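Local coordinates for putative uncharacterized protein PH0242 (Pyrococcus horikoshii, PDB 3VU1) that is an oligosaccharyltransferase AglB protein, represented here by its C-terminal globular domain, which is rich in beta strands and holds a calcium ion, at residues 280-285 and 322-327; 253-258 and 482-487; 287-292 and 314-319. All coordinates share one frame; numbering follows the deposited sequence.

Contact 1. Residues 280-285 and 322-327; sequences RLYISA and EYPIIV. With CA (calcium ion), chain C.
Pro-324 meets the Tyr-282 ring obliquely, its CB over one face and its CG 3.9 Å from Tyr-282 CE2. The same CB touches the aliphatic stem of Arg-280, which runs alongside the proline and points the same way, so that the stem and the aromatic ring hold the proline from two directions. The polar ends of Arg-280 and Tyr-282 turn to Glu-259, by a salt bridge and a hydrogen bond respectively, while the guanidinium also makes a cation-pi contact with Trp-266. Behind this surface the strands pair antiparallel: Leu-281 N gives a hydrogen bond to Ile-325 O (2.7 Å), and Ile-325 N returns one to Leu-281 O (3.0 Å). On the other face of the sheet Leu-281 CD1 meets Val-327 CG2 at 3.9 Å, the two side chains crossing at about a right angle, and Ile-283 and Ile-325 touch through their CD1 methyls.

At the far end the pairing gives way to a metal site. The first torsion of Glu-322 places CG between backbone N and carbonyl carbon (chi1 41°), and a bend at chi2 swings the carboxylate back to Ala-285, whose N donates to OE1 at 2.8 Å, nearly along the C-O axis. Glu-322 OE1 also binds the calcium ion at 2.9 Å, and Ala-285 O binds it at 2.3 Å; Glu-76 and His-319 supply further ligands. An amide and a cation thus share one carboxylate oxygen, which should stabilise its negative charge and ties the strand end to the loop.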
loop_
_atom_site.group_PDB
_atom_site.type_symbol
_atom_site.label_atom_id
_atom_site.label_comp_id
_atom_site.label_asym_id
_atom_site.label_seq_id
_atom_site.Cartn_x
_atom_site.Cartn_y
_atom_site.Cartn_z
ATOM N N ARG A 280 24.067 8.335 1.034
ATOM C CA ARG A 280 23.312 8.154 -0.173
ATOM C C ARG A 280 21.981 7.536 0.228
ATOM O O ARG A 280 21.959 6.402 0.734
ATOM C CB ARG A 280 24.051 7.257 -1.167
ATOM C CG ARG A 280 23.467 7.354 -2.579
ATOM C CD ARG A 280 23.931 6.222 -3.472
ATOM N NE ARG A 280 25.156 6.568 -4.181
ATOM C CZ ARG A 280 26.143 5.710 -4.442
ATOM N NH1 ARG A 280 26.105 4.437 -4.047
ATOM N NH2 ARG A 280 27.192 6.139 -5.094
ATOM N N LEU A 281 20.892 8.292 0.039
ATOM C CA LEU A 281 19.527 7.831 0.340
ATOM C C LEU A 281 18.779 7.286 -0.891
ATOM O O LEU A 281 18.580 7.985 -1.905
ATOM C CB LEU A 281 18.761 8.968 0.998
ATOM C CG LEU A 281 19.642 9.734 2.001
ATOM C CD1 LEU A 281 18.906 10.941 2.552
ATOM C CD2 LEU A 281 20.126 8.861 3.152
ATOM N N TYR A 282 18.390 6.025 -0.820
ATOM C CA TYR A 282 17.653 5.389 -1.913
ATOM C C TYR A 282 16.167 5.520 -1.620
ATOM O O TYR A 282 15.657 4.958 -0.654
ATOM C CB TYR A 282 18.028 3.924 -2.042
ATOM C CG TYR A 282 19.416 3.682 -2.562
ATOM C CD1 TYR A 282 20.536 3.893 -1.739
ATOM C CD2 TYR A 282 19.626 3.219 -3.871
ATOM C CE1 TYR A 282 21.819 3.661 -2.207
ATOM C CE2 TYR A 282 20.912 2.980 -4.351
ATOM C CZ TYR A 282 21.999 3.204 -3.515
ATOM O OH TYR A 282 23.272 2.970 -3.959
ATOM N N ILE A 283 15.483 6.280 -2.458
ATOM C CA ILE A 283 14.124 6.707 -2.174
ATOM C C ILE A 283 13.095 5.899 -2.954
ATOM O O ILE A 283 13.239 5.662 -4.160
ATOM C CB ILE A 283 13.980 8.211 -2.437
ATOM C CG1 ILE A 283 14.730 8.950 -1.319
ATOM C CG2 ILE A 283 12.511 8.607 -2.538
ATOM C CD1 ILE A 283 14.729 10.466 -1.395
ATOM N N SER A 284 12.069 5.452 -2.249
ATOM C CA SER A 284 10.909 4.866 -2.896
ATOM C C SER A 284 9.698 5.784 -2.742
ATOM O O SER A 284 9.270 6.054 -1.626
ATOM C CB SER A 284 10.638 3.492 -2.313
ATOM O OG SER A 284 9.395 3.027 -2.764
ATOM N N ALA A 285 9.190 6.312 -3.853
ATOM C CA ALA A 285 7.972 7.137 -3.829
ATOM C C ALA A 285 6.796 6.342 -4.387
ATOM O O ALA A 285 6.815 5.900 -5.558
ATOM C CB ALA A 285 8.161 8.439 -4.597
ATOM N N GLU A 322 12.533 6.870 -9.719
ATOM C CA GLU A 322 13.174 7.570 -8.636
ATOM C C GLU A 322 14.671 7.307 -8.707
ATOM O O GLU A 322 15.100 6.304 -9.256
ATOM C CB GLU A 322 12.536 7.165 -7.297
ATOM C CG GLU A 322 12.253 5.686 -7.215
ATOM C CD GLU A 322 10.779 5.296 -7.318
ATOM O OE1 GLU A 322 9.981 5.727 -6.454
ATOM O OE2 GLU A 322 10.433 4.476 -8.213
ATOM N N TYR A 323 15.456 8.241 -8.179
ATOM C CA TYR A 323 16.928 8.188 -8.243
ATOM C C TYR A 323 17.508 8.490 -6.833
ATOM O O TYR A 323 16.912 9.231 -6.071
ATOM C CB TYR A 323 17.467 9.194 -9.303
ATOM C CG TYR A 323 17.034 10.616 -9.026
ATOM C CD1 TYR A 323 17.715 11.412 -8.097
ATOM C CD2 TYR A 323 15.908 11.147 -9.643
ATOM C CE1 TYR A 323 17.290 12.700 -7.803
ATOM C CE2 TYR A 323 15.474 12.432 -9.361
ATOM C CZ TYR A 323 16.167 13.213 -8.446
ATOM O OH TYR A 323 15.714 14.497 -8.176
ATOM N N PRO A 324 18.673 7.930 -6.498
ATOM C CA PRO A 324 19.342 8.187 -5.204
ATOM C C PRO A 324 19.723 9.635 -4.974
ATOM O O PRO A 324 19.942 10.365 -5.906
ATOM C CB PRO A 324 20.626 7.361 -5.300
ATOM C CG PRO A 324 20.308 6.277 -6.283
ATOM C CD PRO A 324 19.312 6.844 -7.266
ATOM N N ILE A 325 19.848 10.021 -3.717
ATOM C CA ILE A 325 20.143 11.385 -3.326
ATOM C C ILE A 325 21.258 11.409 -2.293
ATOM O O ILE A 325 21.240 10.615 -1.351
ATOM C CB ILE A 325 18.873 12.035 -2.753
ATOM C CG1 ILE A 325 18.193 12.817 -3.846
ATOM C CG2 ILE A 325 19.138 12.982 -1.604
ATOM C CD1 ILE A 325 16.922 13.456 -3.364
ATOM N N ILE A 326 22.208 12.332 -2.461
ATOM C CA ILE A 326 23.393 12.383 -1.609
ATOM C C ILE A 326 23.250 13.558 -0.691
ATOM O O ILE A 326 22.941 14.635 -1.160
ATOM C CB ILE A 326 24.695 12.501 -2.433
ATOM C CG1 ILE A 326 24.932 11.183 -3.180
ATOM C CG2 ILE A 326 25.866 12.819 -1.526
ATOM C CD1 ILE A 326 26.166 11.126 -4.051
ATOM N N VAL A 327 23.446 13.354 0.612
ATOM C CA VAL A 327 23.357 14.460 1.561
ATOM C C VAL A 327 24.557 14.448 2.479
ATOM O O VAL A 327 25.221 13.413 2.608
ATOM C CB VAL A 327 22.063 14.443 2.418
ATOM C CG1 VAL A 327 20.826 14.535 1.545
ATOM C CG2 VAL A 327 21.997 13.218 3.322
HETATM CA CA CA C . 7.594 4.151 -6.859
#

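Contact 2. Residues 253-258 and 482-487; sequences FAIYKI and TMIEVS
Segments 253-258 and 482-487 run in roughly the same direction but 42° apart, and they diverge quickly: Ala-254 CA lies 3.8 Å from Met-483 CA, whereas Ile-258 CA is 9.6 Å from Val-486 CA. At the near end a single hydrogen bond joins the backbones, from Ile-255 N to Met-483 O (3.1 Å), with the donor standing 48° out of the carbonyl plane. Such an approach differs from regular sheet pairing and illustrates how strands of two sheets can touch at one point and then part.

Met-483 packs beside this bond, its CG passing Phe-253 O and its chain, bent at the last torsion (chi3 73°), bringing CE to Ile-255 CG1 at 3.9 Å. Beyond it, across the widening gap, Ile-255 is held from a second direction by Ile-484, which crosses it at about a right angle and sets Ile-484 CG2 against CB and CD1 of Ile-255; the Ile-484 CD1 methyl reaches over to Ile-255 O. Where the backbones have moved well apart, Ile-258 CD1 extends to Val-486 CG2 (3.6 Å).

Around this buried seam, strand 275-285 flanks 253-258 within its sheet and sends Ile-283 against Met-483. Strand 336-356 pairs with the other partner and contributes Leu-341 and Phe-339 to the packing, while helix 228-235 lies against Ala-254 and Tyr-256.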
loop_
_atom_site.group_PDB
_atom_site.type_symbol
_atom_site.label_atom_id
_atom_site.label_comp_id
_atom_site.label_asym_id
_atom_site.label_seq_id
_atom_site.Cartn_x
_atom_site.Cartn_y
_atom_site.Cartn_z
ATOM N N PHE A 253 6.410 8.280 0.982
ATOM C CA PHE A 253 7.818 8.587 0.637
ATOM C C PHE A 253 8.790 7.970 1.638
ATOM O O PHE A 253 8.853 8.355 2.792
ATOM C CB PHE A 253 8.032 10.100 0.506
ATOM C CG PHE A 253 6.997 10.754 -0.339
ATOM C CD1 PHE A 253 6.007 11.558 0.241
ATOM C CD2 PHE A 253 6.955 10.514 -1.715
ATOM C CE1 PHE A 253 5.020 12.148 -0.549
ATOM C CE2 PHE A 253 5.961 11.081 -2.497
ATOM C CZ PHE A 253 4.991 11.898 -1.910
ATOM N N ALA A 254 9.541 6.993 1.179
ATOM C CA ALA A 254 10.369 6.232 2.086
ATOM C C ALA A 254 11.775 5.991 1.526
ATOM O O ALA A 254 12.022 6.097 0.300
ATOM C CB ALA A 254 9.706 4.911 2.405
ATOM N N ILE A 255 12.680 5.664 2.445
ATOM C CA ILE A 255 14.045 5.324 2.108
ATOM C C ILE A 255 14.193 3.830 2.339
ATOM O O ILE A 255 13.954 3.347 3.444
ATOM C CB ILE A 255 15.043 6.117 2.983
ATOM C CG1 ILE A 255 15.011 7.583 2.577
ATOM C CG2 ILE A 255 16.435 5.503 2.883
ATOM C CD1 ILE A 255 15.730 8.520 3.517
ATOM N N TYR A 256 14.589 3.107 1.297
ATOM C CA TYR A 256 14.746 1.678 1.430
ATOM C C TYR A 256 16.163 1.175 1.675
ATOM O O TYR A 256 16.349 -0.020 1.883
ATOM C CB TYR A 256 14.119 0.940 0.244
ATOM C CG TYR A 256 14.725 1.166 -1.118
ATOM C CD1 TYR A 256 15.574 0.217 -1.687
ATOM C CD2 TYR A 256 14.427 2.311 -1.862
ATOM C CE1 TYR A 256 16.111 0.402 -2.953
ATOM C CE2 TYR A 256 14.961 2.509 -3.131
ATOM C CZ TYR A 256 15.784 1.542 -3.670
ATOM O OH TYR A 256 16.318 1.721 -4.911
ATOM N N LYS A 257 17.147 2.070 1.645
ATOM C CA LYS A 257 18.569 1.697 1.726
ATOM C C LYS A 257 19.315 2.991 1.945
ATOM O O LYS A 257 19.026 3.996 1.274
ATOM C CB LYS A 257 19.006 1.054 0.415
ATOM C CG LYS A 257 20.383 0.407 0.368
ATOM C CD LYS A 257 20.677 0.064 -1.091
ATOM C CE LYS A 257 21.860 -0.864 -1.289
ATOM N NZ LYS A 257 21.456 -2.290 -1.444
ATOM N N ILE A 258 20.200 3.002 2.934
ATOM C CA ILE A 258 21.097 4.130 3.169
ATOM C C ILE A 258 22.548 3.635 3.015
ATOM O O ILE A 258 22.896 2.530 3.501
ATOM C CB ILE A 258 20.958 4.661 4.590
ATOM C CG1 ILE A 258 19.519 5.068 4.881
ATOM C CG2 ILE A 258 21.941 5.807 4.834
ATOM C CD1 ILE A 258 19.354 5.798 6.210
ATOM N N THR A 482 7.311 10.441 7.173
ATOM C CA THR A 482 8.391 9.661 7.753
ATOM C C THR A 482 8.965 8.750 6.690
ATOM O O THR A 482 8.234 7.893 6.150
ATOM C CB THR A 482 7.913 8.827 8.933
ATOM O OG1 THR A 482 7.739 9.694 10.059
ATOM C CG2 THR A 482 8.952 7.769 9.305
ATOM N N MET A 483 10.256 8.921 6.389
ATOM C CA MET A 483 10.864 8.107 5.349
ATOM C C MET A 483 11.499 6.851 5.905
ATOM O O MET A 483 11.458 5.802 5.282
ATOM C CB MET A 483 11.868 8.898 4.507
ATOM C CG MET A 483 11.415 10.266 4.032
ATOM S SD MET A 483 12.567 10.974 2.812
ATOM C CE MET A 483 12.192 9.956 1.380
ATOM N N ILE A 484 12.120 6.981 7.072
ATOM C CA ILE A 484 12.844 5.881 7.743
ATOM C C ILE A 484 13.267 6.398 9.112
ATOM O O ILE A 484 13.447 7.605 9.293
ATOM C CB ILE A 484 14.091 5.389 6.946
ATOM C CG1 ILE A 484 14.591 4.020 7.474
ATOM C CG2 ILE A 484 15.179 6.475 6.941
ATOM C CD1 ILE A 484 15.557 3.244 6.583
ATOM N N GLU A 485 13.371 5.476 10.067
ATOM C CA GLU A 485 13.979 5.726 11.382
ATOM C C GLU A 485 15.242 4.882 11.545
ATOM O O GLU A 485 15.232 3.661 11.343
ATOM C CB GLU A 485 13.004 5.414 12.496
ATOM C CG GLU A 485 11.777 6.289 12.432
ATOM C CD GLU A 485 10.908 6.185 13.676
ATOM O OE1 GLU A 485 10.640 5.042 14.123
ATOM O OE2 GLU A 485 10.493 7.253 14.196
ATOM N N VAL A 486 16.338 5.549 11.878
ATOM C CA VAL A 486 17.637 4.893 12.040
ATOM C C VAL A 486 18.086 5.111 13.480
ATOM O O VAL A 486 18.146 6.269 13.961
ATOM C CB VAL A 486 18.691 5.465 11.052
ATOM C CG1 VAL A 486 20.049 4.803 11.247
ATOM C CG2 VAL A 486 18.234 5.260 9.618
ATOM N N SER A 487 18.369 4.005 14.173
ATOM C CA SER A 487 18.934 4.069 15.530
ATOM C C SER A 487 20.317 4.665 15.482
ATOM O O SER A 487 21.092 4.385 14.539
ATOM C CB SER A 487 19.067 2.686 16.119
ATOM O OG SER A 487 17.800 2.131 16.350
#

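Contact 3. Residues 287-292 and 314-319. With CA (calcium ion), chain C.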
loop_
_atom_site.group_PDB
_atom_site.type_symbol
_atom_site.label_atom_id
_atom_site.label_comp_id
_atom_site.label_asym_id
_atom_site.label_seq_id
_atom_site.Cartn_x
_atom_site.Cartn_y
_atom_site.Cartn_z
ATOM N N GLY A 287 3.110 5.870 -5.628
ATOM C CA GLY A 287 1.844 6.384 -6.122
ATOM C C GLY A 287 1.763 7.868 -6.420
ATOM O O GLY A 287 0.936 8.272 -7.233
ATOM N N ARG A 288 2.566 8.693 -5.754
ATOM C CA ARG A 288 2.641 10.112 -6.117
ATOM C C ARG A 288 4.067 10.669 -6.185
ATOM O O ARG A 288 4.970 10.210 -5.476
ATOM C CB ARG A 288 1.733 10.986 -5.233
ATOM C CG ARG A 288 2.176 11.127 -3.799
ATOM C CD ARG A 288 1.409 12.212 -3.046
ATOM N NE ARG A 288 -0.026 12.091 -3.292
ATOM C CZ ARG A 288 -0.927 13.064 -3.130
ATOM N NH1 ARG A 288 -0.564 14.266 -2.688
ATOM N NH2 ARG A 288 -2.199 12.826 -3.418
ATOM N N ASP A 289 4.262 11.671 -7.037
ATOM C CA ASP A 289 5.567 12.319 -7.171
ATOM C C ASP A 289 6.019 13.077 -5.928
ATOM O O ASP A 289 5.185 13.552 -5.133
ATOM C CB ASP A 289 5.554 13.273 -8.367
ATOM C CG ASP A 289 5.337 12.555 -9.684
ATOM O OD1 ASP A 289 5.757 11.383 -9.864
ATOM O OD2 ASP A 289 4.728 13.180 -10.554
ATOM N N ILE A 290 7.338 13.202 -5.771
ATOM C CA ILE A 290 7.911 14.228 -4.878
ATOM C C ILE A 290 7.942 15.555 -5.659
ATOM O O ILE A 290 8.399 15.559 -6.800
ATOM C CB ILE A 290 9.326 13.823 -4.430
ATOM C CG1 ILE A 290 9.255 12.497 -3.666
ATOM C CG2 ILE A 290 9.941 14.897 -3.549
ATOM C CD1 ILE A 290 10.536 11.700 -3.659
ATOM N N LYS A 291 7.417 16.641 -5.081
ATOM C CA LYS A 291 7.406 17.994 -5.694
ATOM C C LYS A 291 7.741 19.033 -4.652
ATOM O O LYS A 291 7.063 19.105 -3.614
ATOM C CB LYS A 291 6.025 18.401 -6.223
ATOM C CG LYS A 291 5.558 17.676 -7.467
ATOM C CD LYS A 291 4.182 18.126 -7.942
ATOM C CE LYS A 291 3.068 17.515 -7.111
ATOM N NZ LYS A 291 1.777 17.530 -7.853
ATOM N N ASN A 292 8.754 19.859 -4.933
ATOM C CA ASN A 292 9.042 21.031 -4.094
ATOM C C ASN A 292 9.146 20.609 -2.677
ATOM O O ASN A 292 8.429 21.123 -1.841
ATOM C CB ASN A 292 7.931 22.101 -4.204
ATOM C CG ASN A 292 7.664 22.523 -5.639
ATOM O OD1 ASN A 292 8.580 22.792 -6.414
ATOM N ND2 ASN A 292 6.409 22.536 -6.008
ATOM N N ILE A 314 14.194 18.484 -2.820
ATOM C CA ILE A 314 13.954 17.780 -4.083
ATOM C C ILE A 314 12.873 18.526 -4.802
ATOM O O ILE A 314 11.734 18.529 -4.338
ATOM C CB ILE A 314 13.510 16.325 -3.899
ATOM C CG1 ILE A 314 14.473 15.574 -2.980
ATOM C CG2 ILE A 314 13.430 15.650 -5.252
ATOM C CD1 ILE A 314 13.887 14.325 -2.370
ATOM N N LYS A 315 13.244 19.185 -5.905
ATOM C CA LYS A 315 12.301 19.981 -6.713
ATOM C C LYS A 315 11.268 19.033 -7.332
ATOM O O LYS A 315 10.052 19.282 -7.278
ATOM C CB LYS A 315 13.026 20.870 -7.758
ATOM C CG LYS A 315 13.795 20.188 -8.914
ATOM C CD LYS A 315 14.607 18.903 -8.584
ATOM C CE LYS A 315 15.972 19.150 -7.936
ATOM N NZ LYS A 315 16.911 19.822 -8.884
ATOM N N TYR A 316 11.767 17.910 -7.838
ATOM C CA TYR A 316 10.933 16.971 -8.512
ATOM C C TYR A 316 11.582 15.606 -8.640
ATOM O O TYR A 316 12.710 15.485 -9.139
ATOM C CB TYR A 316 10.541 17.488 -9.911
ATOM C CG TYR A 316 9.710 16.478 -10.693
ATOM C CD1 TYR A 316 8.350 16.318 -10.407
ATOM C CD2 TYR A 316 10.296 15.657 -11.678
ATOM C CE1 TYR A 316 7.596 15.385 -11.080
ATOM C CE2 TYR A 316 9.548 14.719 -12.367
ATOM C CZ TYR A 316 8.196 14.594 -12.063
ATOM O OH TYR A 316 7.393 13.673 -12.698
ATOM N N MET A 317 10.840 14.581 -8.221
ATOM C CA MET A 317 11.182 13.199 -8.547
ATOM C C MET A 317 9.944 12.436 -9.062
ATOM O O MET A 317 8.907 12.435 -8.422
ATOM C CB MET A 317 11.808 12.510 -7.329
ATOM C CG MET A 317 12.353 11.120 -7.625
ATOM S SD MET A 317 13.213 10.286 -6.258
ATOM C CE MET A 317 14.470 11.502 -5.870
ATOM N N ASN A 318 10.051 11.811 -10.229
ATOM C CA ASN A 318 8.998 10.923 -10.728
ATOM C C ASN A 318 8.871 9.629 -9.920
ATOM O O ASN A 318 9.867 8.917 -9.726
ATOM C CB ASN A 318 9.260 10.551 -12.181
ATOM C CG ASN A 318 8.067 9.860 -12.821
ATOM O OD1 ASN A 318 7.823 8.677 -12.617
ATOM N ND2 ASN A 318 7.309 10.611 -13.589
ATOM N N HIS A 319 7.652 9.288 -9.499
ATOM C CA HIS A 319 7.467 8.159 -8.596
ATOM C C HIS A 319 7.629 6.844 -9.259
ATOM O O HIS A 319 7.688 5.823 -8.591
ATOM C CB HIS A 319 6.147 8.247 -7.846
ATOM C CG HIS A 319 4.930 7.950 -8.691
ATOM N ND1 HIS A 319 4.456 6.694 -8.880
ATOM C CD2 HIS A 319 4.072 8.797 -9.377
ATOM C CE1 HIS A 319 3.365 6.741 -9.657
ATOM N NE2 HIS A 319 3.123 8.026 -9.955
HETATM CA CA CA C . 7.594 4.151 -6.859
#
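Ile-290 fills the close-packed side of this contact, its CG2 methyl 3.9 Å from Ile-314 CB and its CD1 4.0 Å from Met-317 CB; the methionine lies beside it, pointing the same way. Ile-283 of strand 275-285, in the adjacent sheet, touches all three side chains. Reciprocal backbone hydrogen bonds between Ile-290 and Met-317 fix the pairing, and Asn-292 N closes its far end on Lys-315 O.

The opposite face is looser and more polar. Exposed Lys-291 brings only its aliphatic stem to the edge of the Tyr-316 ring, while the phenol makes a weak bond from OH to Asp-289 OD2 (3.5 Å). Asn-318 ND2 donates to the same hydroxyl, and its OD1 takes the amide of Leu-320.

Asp-289 links the pairing to the loop beyond. Its OD1 accepts His-319 N at 2.8 Å, and the carboxylate also sits at the imidazole edge, the planes 42° apart. A chi1 of 73° turns the His-319 ring face-on to the backbone of Gly-287 and Arg-288: Gly-287 CA makes a CH-pi contact 4.0 Å from the ring centroid. Although a histidine, His-319 binds the calcium ion through its backbone O (2.4 Å). A short antiparallel strand pair thus opens into a calcium site of backbone carbonyls and carboxylates, where Glu-76 also accepts a hydrogen bond from Gly-287 N.

In the fold
Contact 2 is the buried member of the set, joined mainly by apolar side chains; contacts 1 and 3 are only partly buried, each pairing an apolar face with a more polar, accessible one. Contacts 1 and 2 share a sheet, since strands 253-262 and 275-285 are neighbours in it, and Ser-284 N probably bonds to Ala-254 O between them. Contacts 1 and 3 share the calcium ion and adjoining chain: 275-285 leads into 290-291, and 316-317 into 325-331, with Ile-325 packing on Ile-314. Phe-253 reaches from contact 2 to Arg-288 and Ile-290 of contact 3. Chemistry follows place, from hydrocarbon between sheets to charge and metal at the strand ends.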